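Local coordinates for protein polyketide biosynthesis 3-hydroxy-3-methylglutaryl-ACP synthase PksG (PDB 4YXT) that catalyses the aldol condensation of acetyl-AcpK with a carrier-bound beta-ketothioester intermediate during biosynthesis of the antibiotic bacillaene, at residues A[213-216]-A[217-220]; A[259-262]-A[263-267]. The protein carries 1 engineered substitution. One frame throughout, in Å; residues are numbered along the deposited sequence.

Contact 1 of 2, residues A[213-216]-A[217-220]; sequences SDLS and LMSY
The amide of S219 bonds L215 O, and its hydroxyl lies close by, in the first turns of helix 213-234. Backbone bonds come first: S219 N reaches L215 O at 2.8 Å, Y220 N reaches S216 O at the same distance, and the two earlier i to i+4 bonds, from L217 N to S213 O and from M218 N to D214 O, are longer, both at 3.2 Å. Polar side chains add to this frame. With chi1 at 54°, S219 OG lies between its own backbone N and carbonyl carbon and swings back to 3.1 Å from both L215 O and S216 O; Y326 OH is a further hydrogen-bond partner. S216 OG turns instead to D212 O, just before the helix. Apolar contact is slight: M218 bends at chi3 and sets CE 4.5 Å from L215 CD1. Y220 leads away from these turns, CG anti to the backbone N (chi1 -176°), carrying OH to a hydrogen bond with H250 O and the ring to an edge-to-face contact with F324. The helix start thus pairs a solvent-facing side, where D214 and M218 lie, with a buried one whose tyrosine holds the backbone of H250, probably the catalytic proton donor/acceptor.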
# COMPACT_ATOMS: atom_id res chain seq x y z
N SER A 213 10.81 -5.80 22.21
CA SER A 213 10.11 -7.08 22.29
C SER A 213 8.99 -7.13 23.35
O SER A 213 7.95 -7.69 23.10
CB SER A 213 11.11 -8.25 22.46
OG SER A 213 12.26 -7.86 23.18
N ASP A 214 9.22 -6.54 24.51
CA ASP A 214 8.22 -6.49 25.57
C ASP A 214 7.02 -5.63 25.13
O ASP A 214 5.86 -5.99 25.35
CB ASP A 214 8.84 -5.97 26.87
CG ASP A 214 7.90 -6.11 28.08
OD1 ASP A 214 7.76 -7.25 28.60
OD2 ASP A 214 7.31 -5.08 28.53
N LEU A 215 7.29 -4.50 24.49
CA LEU A 215 6.19 -3.69 23.97
C LEU A 215 5.34 -4.39 22.90
O LEU A 215 4.08 -4.36 22.96
CB LEU A 215 6.74 -2.39 23.41
CG LEU A 215 5.72 -1.30 23.18
CD1 LEU A 215 4.96 -1.02 24.47
CD2 LEU A 215 6.43 -0.05 22.65
N SER A 216 6.00 -5.01 21.92
CA SER A 216 5.30 -5.73 20.82
C SER A 216 4.38 -6.77 21.37
O SER A 216 3.22 -6.93 20.92
CB SER A 216 6.27 -6.41 19.84
OG SER A 216 7.38 -5.56 19.59
N LEU A 217 4.89 -7.48 22.38
CA LEU A 217 4.12 -8.50 23.06
C LEU A 217 2.83 -7.95 23.68
O LEU A 217 1.74 -8.48 23.44
CB LEU A 217 5.01 -9.23 24.09
CG LEU A 217 4.24 -10.17 25.04
CD1 LEU A 217 3.39 -11.14 24.23
CD2 LEU A 217 5.21 -10.89 25.99
N MET A 218 2.95 -6.88 24.45
CA MET A 218 1.80 -6.24 25.08
C MET A 218 0.84 -5.75 24.02
O MET A 218 -0.37 -5.92 24.19
CB MET A 218 2.15 -5.00 25.91
CG MET A 218 2.46 -5.12 27.38
SD MET A 218 2.93 -3.43 27.94
CE MET A 218 4.71 -3.54 28.16
N SER A 219 1.35 -5.06 22.99
CA SER A 219 0.43 -4.53 21.97
C SER A 219 -0.28 -5.64 21.16
O SER A 219 -1.51 -5.65 20.99
CB SER A 219 1.10 -3.49 21.09
OG SER A 219 2.28 -3.99 20.52
N TYR A 220 0.46 -6.64 20.73
CA TYR A 220 -0.16 -7.85 20.17
C TYR A 220 -1.28 -8.38 21.02
O TYR A 220 -2.34 -8.67 20.51
CB TYR A 220 0.89 -8.93 19.98
CG TYR A 220 0.45 -10.22 19.32
CD1 TYR A 220 -0.38 -11.14 19.98
CD2 TYR A 220 0.87 -10.52 18.02
CE1 TYR A 220 -0.74 -12.36 19.37
CE2 TYR A 220 0.51 -11.72 17.41
CZ TYR A 220 -0.29 -12.63 18.07
OH TYR A 220 -0.65 -13.79 17.45

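Contact 2 of 2, residues A[259-262]-A[263-267]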
# COMPACT_ATOMS: atom_id res chain seq x y z
N GLY A 259 1.01 -18.56 23.99
CA GLY A 259 0.77 -17.57 25.04
C GLY A 259 -0.53 -16.81 24.87
O GLY A 259 -1.30 -16.68 25.82
N ALA A 260 -0.78 -16.29 23.66
CA ALA A 260 -1.97 -15.47 23.41
C ALA A 260 -3.23 -16.26 23.41
O ALA A 260 -4.26 -15.77 23.87
CB ALA A 260 -1.86 -14.74 22.09
N HIS A 261 -3.21 -17.49 22.89
CA HIS A 261 -4.41 -18.34 23.01
C HIS A 261 -4.79 -18.56 24.50
O HIS A 261 -5.94 -18.48 24.84
CB HIS A 261 -4.23 -19.70 22.28
CG HIS A 261 -5.30 -20.70 22.58
ND1 HIS A 261 -5.18 -21.67 23.56
CD2 HIS A 261 -6.54 -20.87 22.05
CE1 HIS A 261 -6.27 -22.41 23.60
NE2 HIS A 261 -7.12 -21.95 22.69
N ARG A 262 -3.80 -18.79 25.36
CA ARG A 262 -4.05 -18.98 26.81
C ARG A 262 -4.67 -17.74 27.45
O ARG A 262 -5.59 -17.84 28.22
CB ARG A 262 -2.73 -19.30 27.52
CG ARG A 262 -2.82 -19.46 29.02
CD ARG A 262 -1.68 -20.34 29.52
NE ARG A 262 -0.38 -19.99 28.90
CZ ARG A 262 0.39 -20.79 28.13
NH1 ARG A 262 0.04 -22.05 27.85
NH2 ARG A 262 1.54 -20.32 27.64
N THR A 263 -4.15 -16.56 27.11
CA THR A 263 -4.63 -15.30 27.57
C THR A 263 -6.06 -15.14 27.14
O THR A 263 -6.93 -14.93 27.97
CB THR A 263 -3.77 -14.17 27.00
OG1 THR A 263 -2.39 -14.40 27.35
CG2 THR A 263 -4.21 -12.83 27.54
N MET A 264 -6.35 -15.31 25.85
CA MET A 264 -7.74 -15.13 25.36
C MET A 264 -8.73 -16.04 26.04
O MET A 264 -9.84 -15.62 26.41
CB MET A 264 -7.83 -15.34 23.85
CG MET A 264 -7.16 -14.24 23.04
SD MET A 264 -7.89 -12.62 23.37
CE MET A 264 -9.51 -12.70 22.62
N MET A 265 -8.37 -17.32 26.14
CA MET A 265 -9.27 -18.34 26.71
C MET A 265 -9.61 -18.05 28.17
O MET A 265 -10.74 -18.28 28.58
CB MET A 265 -8.66 -19.75 26.63
CG MET A 265 -8.64 -20.34 25.25
SD MET A 265 -10.28 -20.52 24.49
CE MET A 265 -9.69 -19.97 22.90
N ARG A 266 -8.64 -17.55 28.94
CA ARG A 266 -8.91 -17.14 30.34
C ARG A 266 -9.81 -15.87 30.44
O ARG A 266 -10.59 -15.74 31.39
CB ARG A 266 -7.58 -16.97 31.10
CG ARG A 266 -6.89 -18.30 31.43
CD ARG A 266 -5.35 -18.16 31.56
NE ARG A 266 -4.90 -17.79 32.91
CZ ARG A 266 -4.65 -16.55 33.35
NH1 ARG A 266 -4.75 -15.49 32.53
NH2 ARG A 266 -4.28 -16.37 34.61
N LYS A 267 -9.68 -14.96 29.46
CA LYS A 267 -10.52 -13.74 29.31
C LYS A 267 -11.93 -14.02 28.83
O LYS A 267 -12.85 -13.35 29.21
CB LYS A 267 -9.88 -12.74 28.34
CG LYS A 267 -8.61 -12.14 28.91
CD LYS A 267 -7.97 -11.08 28.02
CE LYS A 267 -7.16 -10.11 28.87
NZ LYS A 267 -8.08 -9.14 29.56
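M265 folds back over H261, one turn earlier in helix 254-267. Its CB sits 3.5 Å from H261 O, the carbonyl that accepts the M265 N-H. CG, turned beside the backbone N by the first torsion, also stays near that oxygen but rises over one face of the imidazole, making a CH-pi contact 3.7 Å from the ring centroid and 25° off its normal, displaced toward the rim. A second bend, at chi2, brings SD to an oblique position 4.6 Å from the centroid. CE ends the chain beside the NE2-CD2 bond, 3.3 Å from NE2 of H261. The ring nitrogen NE2 is itself hydrogen-bonded to D279 of helix 273-283, a helix that M265 touches too. Around the rest of the helix, T263 doubles its hold on G259 O: the backbone N bonds it, and OG1 does so at 3.0 Å from above the carbonyl plane, 38° out of it. R262 and R266 run side by side in the same direction, and R262 CG meets R266 CD at 3.8 Å, with the guanidinium planes 74° apart. One side of the helix is therefore a sulfur-and-imidazole surface fastened to helix 273-283 through D279, whereas the arginine side brings aliphatic stems together and keeps R262 NE and R266 NE 6.4 Å apart.

Overall arrangement
Both contacts span about two turns of helix, only partly buried, on the same side of the chain's centre, with their own centres about 15 Å apart. They belong to neighbouring helices that pack directly: Y220 CE1 of contact 1 lies 3.8 Å from A260 CB of contact 2, and K267 forms a salt bridge with E225, further along helix 213-234. Contact 1 opens its helix and adds serine hydroxyls near backbone carbonyls to its backbone bonds, its buried end facing the catalytic region. Contact 2 closes its helix farther from that region; its buried members, A260, H261, M264 and M265, divide between helices 213-234 and 273-283, while its arginines mark the more polar flank.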